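Lipoate-protein ligase 1 (Plasmodium falciparum, PDB 5T8U) is a lipoate-protein ligase that holds lipoic acid in its catalytic domain and carries a further, C-terminal domain of the bacterial ligase type. Local coordinates at residues A[284-289]-A[351-356]; A[36-41]-A[48-53]; A[128-133]-A[221-226]. All coordinates share one frame; numbering follows the deposited sequence.

Interaction 1: residues A[284-289]-A[351-356]; sequences KQFTFG and DEVRSW
Strand 284-286, with Lys284 and Phe286 reaching across, runs nearly antiparallel (160°) to helix 351-356, which answers with Glu352, Val353 and Trp356; the axes of these short segments come within 11.1 Å. The contact is an example of a helix laid on a beta hairpin: strand 280-286 is an outermost strand of the antiparallel sheet in the C-terminal domain, and a type I turn from Phe286 to Gly289 leads into strand 289-297, whose Leu291 touches both Phe286 and Val353. Trp356, its CG anti to the backbone N (chi1 169°), offers one indole face to two residues of the strand. Lys284 lays its CB over the five-membered ring in a CH-pi contact, 3.9 Å from the centroid, while Phe286 points an edge at the same face in an offset edge-to-face pair, centroids 5.5 Å apart and planes at 78°. The closest atoms of that pair are Phe286 CZ and Trp356 CE3, at 3.7 Å. The Phe286 ring is itself covered on both faces, by the CD of Lys284 on one and by Val353 CG2 on the other. The indole N-H, Trp356 NE1, is hydrogen-bonded to Glu360 OE2. At the turn, Phe288 brings its CZ to 3.8 Å from Val353 CG2. The extended Glu352 passes Phe286 and Phe288 in the reverse direction, its CD 3.9 Å from Phe286 CD1 and its OE1 3.3 Å from Phe288 CE2.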
loop_
_atom_site.group_PDB
_atom_site.type_symbol
_atom_site.label_atom_id
_atom_site.label_comp_id
_atom_site.label_asym_id
_atom_site.label_seq_id
_atom_site.Cartn_x
_atom_site.Cartn_y
_atom_site.Cartn_z
ATOM N N LYS A 284 -0.323 15.038 -16.778
ATOM C CA LYS A 284 -1.773 15.161 -16.870
ATOM C C LYS A 284 -2.398 14.546 -15.627
ATOM O O LYS A 284 -1.790 13.710 -14.953
ATOM C CB LYS A 284 -2.326 14.487 -18.130
ATOM C CG LYS A 284 -3.742 14.923 -18.495
ATOM C CD LYS A 284 -4.421 13.955 -19.444
ATOM C CE LYS A 284 -5.801 14.456 -19.837
ATOM N NZ LYS A 284 -6.514 13.502 -20.729
ATOM N N GLN A 285 -3.624 14.970 -15.332
ATOM C CA GLN A 285 -4.392 14.453 -14.204
ATOM C C GLN A 285 -5.483 13.530 -14.737
ATOM O O GLN A 285 -6.425 13.986 -15.394
ATOM C CB GLN A 285 -4.993 15.596 -13.387
ATOM C CG GLN A 285 -5.802 15.141 -12.182
ATOM C CD GLN A 285 -4.985 14.310 -11.213
ATOM O OE1 GLN A 285 -3.844 14.645 -10.896
ATOM N NE2 GLN A 285 -5.563 13.210 -10.745
ATOM N N PHE A 286 -5.355 12.236 -14.453
ATOM C CA PHE A 286 -6.344 11.242 -14.844
ATOM C C PHE A 286 -7.237 10.883 -13.661
ATOM O O PHE A 286 -6.911 11.147 -12.501
ATOM C CB PHE A 286 -5.666 9.975 -15.376
ATOM C CG PHE A 286 -4.874 10.187 -16.636
ATOM C CD1 PHE A 286 -5.468 10.033 -17.878
ATOM C CD2 PHE A 286 -3.533 10.526 -16.578
ATOM C CE1 PHE A 286 -4.740 10.223 -19.039
ATOM C CE2 PHE A 286 -2.801 10.716 -17.735
ATOM C CZ PHE A 286 -3.405 10.563 -18.967
ATOM N N THR A 287 -8.379 10.265 -13.974
ATOM C CA THR A 287 -9.277 9.795 -12.923
ATOM C C THR A 287 -8.558 8.844 -11.975
ATOM O O THR A 287 -8.804 8.860 -10.764
ATOM C CB THR A 287 -10.499 9.105 -13.534
ATOM O OG1 THR A 287 -10.077 8.161 -14.526
ATOM C CG2 THR A 287 -11.438 10.124 -14.163
ATOM N N PHE A 288 -7.662 8.015 -12.507
ATOM C CA PHE A 288 -6.901 7.065 -11.706
ATOM C C PHE A 288 -5.630 7.667 -11.125
ATOM O O PHE A 288 -4.807 6.928 -10.573
ATOM C CB PHE A 288 -6.551 5.823 -12.535
ATOM C CG PHE A 288 -6.062 6.129 -13.925
ATOM C CD1 PHE A 288 -4.787 6.628 -14.138
ATOM C CD2 PHE A 288 -6.881 5.908 -15.018
ATOM C CE1 PHE A 288 -4.345 6.906 -15.420
ATOM C CE2 PHE A 288 -6.445 6.180 -16.297
ATOM C CZ PHE A 288 -5.175 6.681 -16.499
ATOM N N GLY A 289 -5.444 8.977 -11.234
ATOM C CA GLY A 289 -4.317 9.653 -10.625
ATOM C C GLY A 289 -3.534 10.473 -11.630
ATOM O O GLY A 289 -3.763 10.427 -12.838
ATOM N N ASP A 351 -5.010 2.365 -22.840
ATOM C CA ASP A 351 -5.534 3.047 -24.020
ATOM C C ASP A 351 -5.621 4.549 -23.788
ATOM O O ASP A 351 -5.178 5.346 -24.623
ATOM C CB ASP A 351 -6.906 2.485 -24.393
ATOM C CG ASP A 351 -6.835 1.064 -24.909
ATOM O OD1 ASP A 351 -7.883 0.534 -25.336
ATOM O OD2 ASP A 351 -5.737 0.472 -24.874
ATOM N N GLU A 352 -6.193 4.956 -22.653
ATOM C CA GLU A 352 -6.318 6.382 -22.362
ATOM C C GLU A 352 -4.948 7.051 -22.281
ATOM O O GLU A 352 -4.751 8.148 -22.821
ATOM C CB GLU A 352 -7.094 6.576 -21.060
ATOM C CG GLU A 352 -7.526 8.007 -20.799
ATOM C CD GLU A 352 -8.403 8.135 -19.568
ATOM O OE1 GLU A 352 -8.390 7.210 -18.728
ATOM O OE2 GLU A 352 -9.110 9.158 -19.443
ATOM N N VAL A 353 -3.986 6.399 -21.626
ATOM C CA VAL A 353 -2.668 7.003 -21.451
ATOM C C VAL A 353 -1.966 7.161 -22.795
ATOM O O VAL A 353 -1.370 8.207 -23.074
ATOM C CB VAL A 353 -1.828 6.175 -20.460
ATOM C CG1 VAL A 353 -0.381 6.670 -20.416
ATOM C CG2 VAL A 353 -2.439 6.250 -19.067
ATOM N N ARG A 354 -2.017 6.134 -23.649
ATOM C CA ARG A 354 -1.394 6.256 -24.966
ATOM C C ARG A 354 -2.086 7.334 -25.788
ATOM O O ARG A 354 -1.426 8.144 -26.451
ATOM C CB ARG A 354 -1.417 4.909 -25.697
ATOM C CG ARG A 354 -2.401 4.813 -26.864
ATOM C CD ARG A 354 -2.331 3.458 -27.547
ATOM N NE ARG A 354 -3.348 3.330 -28.588
ATOM C CZ ARG A 354 -3.217 3.778 -29.834
ATOM N NH1 ARG A 354 -4.206 3.613 -30.702
ATOM N NH2 ARG A 354 -2.106 4.391 -30.218
ATOM N N SER A 355 -3.421 7.363 -25.752
ATOM C CA SER A 355 -4.158 8.427 -26.420
ATOM C C SER A 355 -3.727 9.796 -25.916
ATOM O O SER A 355 -3.828 10.787 -26.648
ATOM C CB SER A 355 -5.659 8.229 -26.217
ATOM O OG SER A 355 -6.389 9.337 -26.711
ATOM N N TRP A 356 -3.247 9.874 -24.673
ATOM C CA TRP A 356 -2.713 11.135 -24.167
ATOM C C TRP A 356 -1.315 11.410 -24.714
ATOM O O TRP A 356 -1.017 12.531 -25.136
ATOM C CB TRP A 356 -2.686 11.123 -22.639
ATOM C CG TRP A 356 -1.909 12.265 -22.072
ATOM C CD1 TRP A 356 -2.113 13.590 -22.315
ATOM C CD2 TRP A 356 -0.801 12.189 -21.167
ATOM N NE1 TRP A 356 -1.203 14.346 -21.621
ATOM C CE2 TRP A 356 -0.384 13.510 -20.908
ATOM C CE3 TRP A 356 -0.120 11.133 -20.551
ATOM C CZ2 TRP A 356 0.680 13.803 -20.058
ATOM C CZ3 TRP A 356 0.939 11.429 -19.707
ATOM C CH2 TRP A 356 1.326 12.752 -19.469
#

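Interaction 2: residues A[36-41]-A[48-53]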
loop_
_atom_site.group_PDB
_atom_site.type_symbol
_atom_site.label_atom_id
_atom_site.label_comp_id
_atom_site.label_asym_id
_atom_site.label_seq_id
_atom_site.Cartn_x
_atom_site.Cartn_y
_atom_site.Cartn_z
ATOM N N TYR A 36 5.639 -15.451 2.022
ATOM C CA TYR A 36 4.288 -15.937 2.276
ATOM C C TYR A 36 4.254 -17.447 2.483
ATOM O O TYR A 36 4.029 -17.921 3.602
ATOM C CB TYR A 36 3.385 -15.522 1.110
ATOM C CG TYR A 36 1.938 -15.948 1.211
ATOM C CD1 TYR A 36 1.083 -15.373 2.140
ATOM C CD2 TYR A 36 1.418 -16.902 0.345
ATOM C CE1 TYR A 36 -0.244 -15.752 2.219
ATOM C CE2 TYR A 36 0.096 -17.287 0.416
ATOM C CZ TYR A 36 -0.732 -16.709 1.352
ATOM O OH TYR A 36 -2.050 -17.095 1.419
ATOM N N ASN A 37 4.500 -18.212 1.416
ATOM C CA ASN A 37 4.336 -19.661 1.471
ATOM C C ASN A 37 5.233 -20.334 2.503
ATOM O O ASN A 37 5.020 -21.514 2.799
ATOM C CB ASN A 37 4.605 -20.268 0.090
ATOM C CG ASN A 37 3.636 -19.768 -0.968
ATOM O OD1 ASN A 37 4.043 -19.372 -2.060
ATOM N ND2 ASN A 37 2.346 -19.783 -0.647
ATOM N N ASP A 38 6.220 -19.629 3.057
ATOM C CA ASP A 38 7.131 -20.204 4.038
ATOM C C ASP A 38 6.895 -19.694 5.451
ATOM O O ASP A 38 7.647 -20.068 6.360
ATOM C CB ASP A 38 8.582 -19.915 3.641
ATOM C CG ASP A 38 9.000 -20.658 2.394
ATOM O OD1 ASP A 38 8.519 -21.791 2.191
ATOM O OD2 ASP A 38 9.811 -20.109 1.618
ATOM N N LEU A 39 5.873 -18.866 5.671
ATOM C CA LEU A 39 5.748 -18.188 6.957
ATOM C C LEU A 39 5.645 -19.178 8.112
ATOM O O LEU A 39 6.190 -18.934 9.194
ATOM C CB LEU A 39 4.543 -17.250 6.944
ATOM C CG LEU A 39 4.743 -15.910 6.230
ATOM C CD1 LEU A 39 3.445 -15.125 6.207
ATOM C CD2 LEU A 39 5.846 -15.086 6.882
ATOM N N LEU A 40 4.959 -20.306 7.905
ATOM C CA LEU A 40 4.797 -21.266 8.992
ATOM C C LEU A 40 6.134 -21.738 9.548
ATOM O O LEU A 40 6.188 -22.176 10.702
ATOM C CB LEU A 40 3.978 -22.471 8.524
ATOM C CG LEU A 40 2.533 -22.190 8.104
ATOM C CD1 LEU A 40 1.856 -23.477 7.664
ATOM C CD2 LEU A 40 1.740 -21.532 9.226
ATOM N N LYS A 41 7.211 -21.662 8.762
ATOM C CA LYS A 41 8.528 -22.007 9.285
ATOM C C LYS A 41 9.162 -20.827 10.013
ATOM O O LYS A 41 9.802 -21.011 11.054
ATOM C CB LYS A 41 9.439 -22.484 8.155
ATOM C CG LYS A 41 10.824 -22.906 8.628
ATOM C CD LYS A 41 11.683 -23.422 7.485
ATOM C CE LYS A 41 13.069 -23.822 7.975
ATOM N NZ LYS A 41 13.941 -24.314 6.871
ATOM N N ILE A 48 7.382 -28.055 8.016
ATOM C CA ILE A 48 7.289 -28.586 6.656
ATOM C C ILE A 48 6.189 -27.886 5.865
ATOM O O ILE A 48 6.458 -27.245 4.847
ATOM C CB ILE A 48 7.075 -30.117 6.671
ATOM C CG1 ILE A 48 8.086 -30.797 7.599
ATOM C CG2 ILE A 48 7.196 -30.671 5.254
ATOM C CD1 ILE A 48 7.830 -32.275 7.811
ATOM N N GLU A 49 4.939 -28.009 6.311
ATOM C CA GLU A 49 3.808 -27.492 5.552
ATOM C C GLU A 49 4.049 -26.051 5.122
ATOM O O GLU A 49 4.568 -25.234 5.886
ATOM C CB GLU A 49 2.524 -27.579 6.380
ATOM C CG GLU A 49 1.926 -28.976 6.463
ATOM C CD GLU A 49 0.524 -28.976 7.047
ATOM O OE1 GLU A 49 -0.030 -27.879 7.271
ATOM O OE2 GLU A 49 -0.024 -30.075 7.282
ATOM N N LYS A 50 3.671 -25.753 3.883
ATOM C CA LYS A 50 3.826 -24.430 3.303
ATOM C C LYS A 50 2.469 -23.741 3.230
ATOM O O LYS A 50 1.430 -24.391 3.080
ATOM C CB LYS A 50 4.465 -24.521 1.917
ATOM C CG LYS A 50 5.881 -25.088 1.961
ATOM C CD LYS A 50 6.295 -25.743 0.651
ATOM C CE LYS A 50 7.128 -26.998 0.893
ATOM N NZ LYS A 50 8.505 -26.704 1.378
ATOM N N PHE A 51 2.492 -22.417 3.329
ATOM C CA PHE A 51 1.297 -21.650 3.641
ATOM C C PHE A 51 0.601 -21.155 2.380
ATOM O O PHE A 51 1.248 -20.789 1.395
ATOM C CB PHE A 51 1.663 -20.468 4.538
ATOM C CG PHE A 51 0.488 -19.838 5.222
ATOM C CD1 PHE A 51 -0.270 -20.554 6.133
ATOM C CD2 PHE A 51 0.151 -18.522 4.966
ATOM C CE1 PHE A 51 -1.347 -19.970 6.766
ATOM C CE2 PHE A 51 -0.924 -17.936 5.595
ATOM C CZ PHE A 51 -1.673 -18.658 6.498
ATOM N N ASN A 52 -0.735 -21.149 2.426
ATOM C CA ASN A 52 -1.531 -20.685 1.295
ATOM C C ASN A 52 -2.832 -20.025 1.738
ATOM O O ASN A 52 -3.709 -19.807 0.892
ATOM C CB ASN A 52 -1.836 -21.865 0.355
ATOM C CG ASN A 52 -2.381 -21.422 -0.987
ATOM O OD1 ASN A 52 -2.243 -20.261 -1.375
ATOM N ND2 ASN A 52 -3.003 -22.349 -1.708
ATOM N N GLU A 53 -2.990 -19.691 3.011
ATOM C CA GLU A 53 -4.247 -19.230 3.577
ATOM C C GLU A 53 -4.214 -17.727 3.815
ATOM O O GLU A 53 -3.164 -17.086 3.708
ATOM C CB GLU A 53 -4.523 -19.971 4.887
ATOM C CG GLU A 53 -4.745 -21.463 4.730
ATOM C CD GLU A 53 -6.069 -21.792 4.072
ATOM O OE1 GLU A 53 -6.076 -22.078 2.856
ATOM O OE2 GLU A 53 -7.105 -21.757 4.769
#
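Phe51 N gives its hydrogen to Asn37 O at 2.7 Å, and the same two residues meet a second time: the Asn37 side chain directs ND2 in its own amide plane at Phe51 O, nearly along the C=O axis. Such pairing docks an extended loop, leading to strand 55-59, beside residues 36-38, just ahead of helix 39-42 in the chain. The Phe51 side chain, its CG anti to the backbone N (chi1 -164°), enters between Tyr36 and Leu40. Its CD2 edge meets a face of the tyrosine in an offset edge-to-face pair, planes at 66° and centroids 5.6 Å apart, while Phe51 CD1 lies 3.8 Å from Leu40 CG. Glu53 N sits over the centre of the phenylalanine ring. Past that ring, Tyr36 OH donates to Glu53 O from well above the carbonyl plane, and Tyr36 also packs on Ile55. The modelled lengths of Asn37 ND2 to Phe51 O and Tyr36 OH to Glu53 O, both 2.5 Å, are shorter than expected and doubtful as values. Even with that reserve, Asn37 acts reciprocally, its carbonyl O accepting and its side-chain N-H donating, which satisfies the N-H and C=O of a residue whose ring is buried.

Interaction 3: residues A[128-133]-A[221-226]; sequences LKNHFN and IKEFTK
Glu223 is approached by Asn130 and His131 from two directions, its carboxylate turned 50° from the asparagine amide and nearly perpendicular (86°) to the imidazole. Asn130 ND2 donates to Glu223 OE1 at 2.6 Å; the acceptor lies in the amide plane of Asn130, yet the donor arrives from above the carboxylate plane. His131 comes edge-on to the same oxygen: Glu223 OE1 lies in the ring plane, 3.1 Å from His131 CE1. A bend at chi2 turns the glutamate carboxylate back toward Asn130 and His131, and Glu223 CG lies 3.4 Å from His131 CE1. Farther round the imidazole edge, the extended Lys222 passes with CD 4.0 Å from His131 NE2, whereas ND1 makes a weak hydrogen bond to Thr127 O. These side chains bridge two helices of the catalytic domain, 117-132 and 213-227, whose segments cross at 126° with axes 10.8 Å apart. Elsewhere on the two helices, Phe132 packs on Leu216 and Ala219, and Ile221 and Phe224 rest on Val14 of strand 13-17. Lys226 NZ adds a long salt bridge, 3.6 Å, to Glu223 OE1. One carboxylate oxygen of Glu223 therefore serves an amide and, more loosely, an ammonium group, which would be expected to stabilise its negative charge.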
loop_
_atom_site.group_PDB
_atom_site.type_symbol
_atom_site.label_atom_id
_atom_site.label_comp_id
_atom_site.label_asym_id
_atom_site.label_seq_id
_atom_site.Cartn_x
_atom_site.Cartn_y
_atom_site.Cartn_z
ATOM N N LEU A 128 -17.176 -2.624 11.435
ATOM C CA LEU A 128 -17.738 -1.347 11.862
ATOM C C LEU A 128 -19.226 -1.474 12.168
ATOM O O LEU A 128 -19.702 -1.003 13.207
ATOM C CB LEU A 128 -17.497 -0.283 10.789
ATOM C CG LEU A 128 -16.091 0.326 10.724
ATOM C CD1 LEU A 128 -15.077 -0.670 10.186
ATOM C CD2 LEU A 128 -16.096 1.589 9.873
ATOM N N LYS A 129 -19.975 -2.122 11.274
ATOM C CA LYS A 129 -21.421 -2.225 11.444
ATOM C C LYS A 129 -21.773 -3.040 12.682
ATOM O O LYS A 129 -22.452 -2.553 13.594
ATOM C CB LYS A 129 -22.043 -2.853 10.195
ATOM C CG LYS A 129 -23.559 -2.766 10.128
ATOM C CD LYS A 129 -24.128 -3.841 9.214
ATOM C CE LYS A 129 -25.416 -3.389 8.542
ATOM N NZ LYS A 129 -25.987 -4.450 7.665
ATOM N N ASN A 130 -21.316 -4.292 12.731
ATOM C CA ASN A 130 -21.741 -5.196 13.795
ATOM C C ASN A 130 -21.277 -4.713 15.161
ATOM O O ASN A 130 -22.041 -4.754 16.133
ATOM C CB ASN A 130 -21.215 -6.605 13.525
ATOM C CG ASN A 130 -21.834 -7.233 12.295
ATOM O OD1 ASN A 130 -22.897 -6.814 11.839
ATOM N ND2 ASN A 130 -21.175 -8.250 11.754
ATOM N N HIS A 131 -20.031 -4.249 15.261
ATOM C CA HIS A 131 -19.431 -3.984 16.560
ATOM C C HIS A 131 -19.461 -2.517 16.961
ATOM O O HIS A 131 -19.130 -2.204 18.111
ATOM C CB HIS A 131 -17.984 -4.486 16.578
ATOM C CG HIS A 131 -17.859 -5.952 16.308
ATOM N ND1 HIS A 131 -18.288 -6.531 15.133
ATOM C CD2 HIS A 131 -17.363 -6.960 17.063
ATOM C CE1 HIS A 131 -18.058 -7.830 15.174
ATOM N NE2 HIS A 131 -17.496 -8.117 16.335
ATOM N N PHE A 132 -19.841 -1.610 16.057
ATOM C CA PHE A 132 -19.881 -0.195 16.401
ATOM C C PHE A 132 -21.056 0.534 15.759
ATOM O O PHE A 132 -21.150 1.761 15.891
ATOM C CB PHE A 132 -18.561 0.475 16.001
ATOM C CG PHE A 132 -17.344 -0.274 16.468
ATOM C CD1 PHE A 132 -16.908 -0.167 17.776
ATOM C CD2 PHE A 132 -16.649 -1.101 15.601
ATOM C CE1 PHE A 132 -15.792 -0.862 18.211
ATOM C CE2 PHE A 132 -15.533 -1.796 16.027
ATOM C CZ PHE A 132 -15.104 -1.676 17.334
ATOM N N ASN A 133 -21.957 -0.179 15.081
ATOM C CA ASN A 133 -23.131 0.422 14.446
ATOM C C ASN A 133 -22.740 1.621 13.584
ATOM O O ASN A 133 -23.455 2.623 13.510
ATOM C CB ASN A 133 -24.176 0.816 15.490
ATOM C CG ASN A 133 -25.594 0.655 14.978
ATOM O OD1 ASN A 133 -26.092 -0.463 14.847
ATOM N ND2 ASN A 133 -26.251 1.771 14.683
ATOM N N ILE A 221 -10.380 -8.601 14.069
ATOM C CA ILE A 221 -9.932 -9.991 14.093
ATOM C C ILE A 221 -11.130 -10.926 14.196
ATOM O O ILE A 221 -11.192 -11.965 13.523
ATOM C CB ILE A 221 -8.938 -10.211 15.248
ATOM C CG1 ILE A 221 -7.715 -9.299 15.081
ATOM C CG2 ILE A 221 -8.500 -11.674 15.305
ATOM C CD1 ILE A 221 -6.774 -9.299 16.273
ATOM N N LYS A 222 -12.104 -10.570 15.039
ATOM C CA LYS A 222 -13.317 -11.369 15.164
ATOM C C LYS A 222 -13.990 -11.561 13.809
ATOM O O LYS A 222 -14.214 -12.691 13.365
ATOM C CB LYS A 222 -14.276 -10.708 16.158
ATOM C CG LYS A 222 -13.967 -11.013 17.617
ATOM C CD LYS A 222 -14.871 -10.227 18.555
ATOM C CE LYS A 222 -14.764 -10.723 19.991
ATOM N NZ LYS A 222 -15.714 -10.022 20.905
ATOM N N GLU A 223 -14.319 -10.457 13.133
ATOM C CA GLU A 223 -14.995 -10.563 11.843
ATOM C C GLU A 223 -14.113 -11.194 10.771
ATOM O O GLU A 223 -14.639 -11.711 9.782
ATOM C CB GLU A 223 -15.469 -9.184 11.384
ATOM C CG GLU A 223 -16.696 -8.679 12.122
ATOM C CD GLU A 223 -17.924 -9.534 11.868
ATOM O OE1 GLU A 223 -18.938 -9.348 12.573
ATOM O OE2 GLU A 223 -17.874 -10.393 10.963
ATOM N N PHE A 224 -12.792 -11.159 10.942
ATOM C CA PHE A 224 -11.889 -11.832 10.013
ATOM C C PHE A 224 -12.007 -13.347 10.145
ATOM O O PHE A 224 -12.401 -14.046 9.198
ATOM C CB PHE A 224 -10.458 -11.355 10.282
ATOM C CG PHE A 224 -9.404 -12.054 9.472
ATOM C CD1 PHE A 224 -9.112 -11.641 8.183
ATOM C CD2 PHE A 224 -8.678 -13.101 10.015
ATOM C CE1 PHE A 224 -8.129 -12.273 7.446
ATOM C CE2 PHE A 224 -7.696 -13.738 9.283
ATOM C CZ PHE A 224 -7.422 -13.323 7.995
ATOM N N THR A 225 -11.681 -13.870 11.331
ATOM C CA THR A 225 -11.815 -15.301 11.585
ATOM C C THR A 225 -13.217 -15.787 11.238
ATOM O O THR A 225 -13.389 -16.815 10.571
ATOM C CB THR A 225 -11.492 -15.595 13.053
ATOM O OG1 THR A 225 -10.231 -15.004 13.393
ATOM C CG2 THR A 225 -11.427 -17.095 13.305
ATOM N N LYS A 226 -14.237 -15.051 11.684
ATOM C CA LYS A 226 -15.613 -15.434 11.393
ATOM C C LYS A 226 -15.879 -15.434 9.895
ATOM O O LYS A 226 -16.562 -16.326 9.377
ATOM C CB LYS A 226 -16.578 -14.492 12.111
ATOM C CG LYS A 226 -18.029 -14.631 11.681
ATOM C CD LYS A 226 -18.951 -13.902 12.644
ATOM C CE LYS A 226 -20.087 -13.203 11.915
ATOM N NZ LYS A 226 -20.900 -12.364 12.838
#

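In the fold
Along the chain the three contacts come in series: interaction 2 closes before interaction 3 opens, and interaction 1 follows last. Interactions 2 and 3 share the catalytic domain and the surroundings of its large mixed sheet, interaction 2 beside strand 55-59 and interaction 3 through helix 213-227 against strand 13-17; their centres lie about 26 Å apart and their nearest atoms about 7 Å, without touching. Interaction 1 belongs to the C-terminal domain with its own antiparallel sheet, its centre about 40 Å from that of interaction 2 and 38 Å from that of interaction 3. None of the three joins the two domains. Even so, the Phe288 side chain of interaction 1 lies about 11 Å from the bound lipoic acid, not in contact.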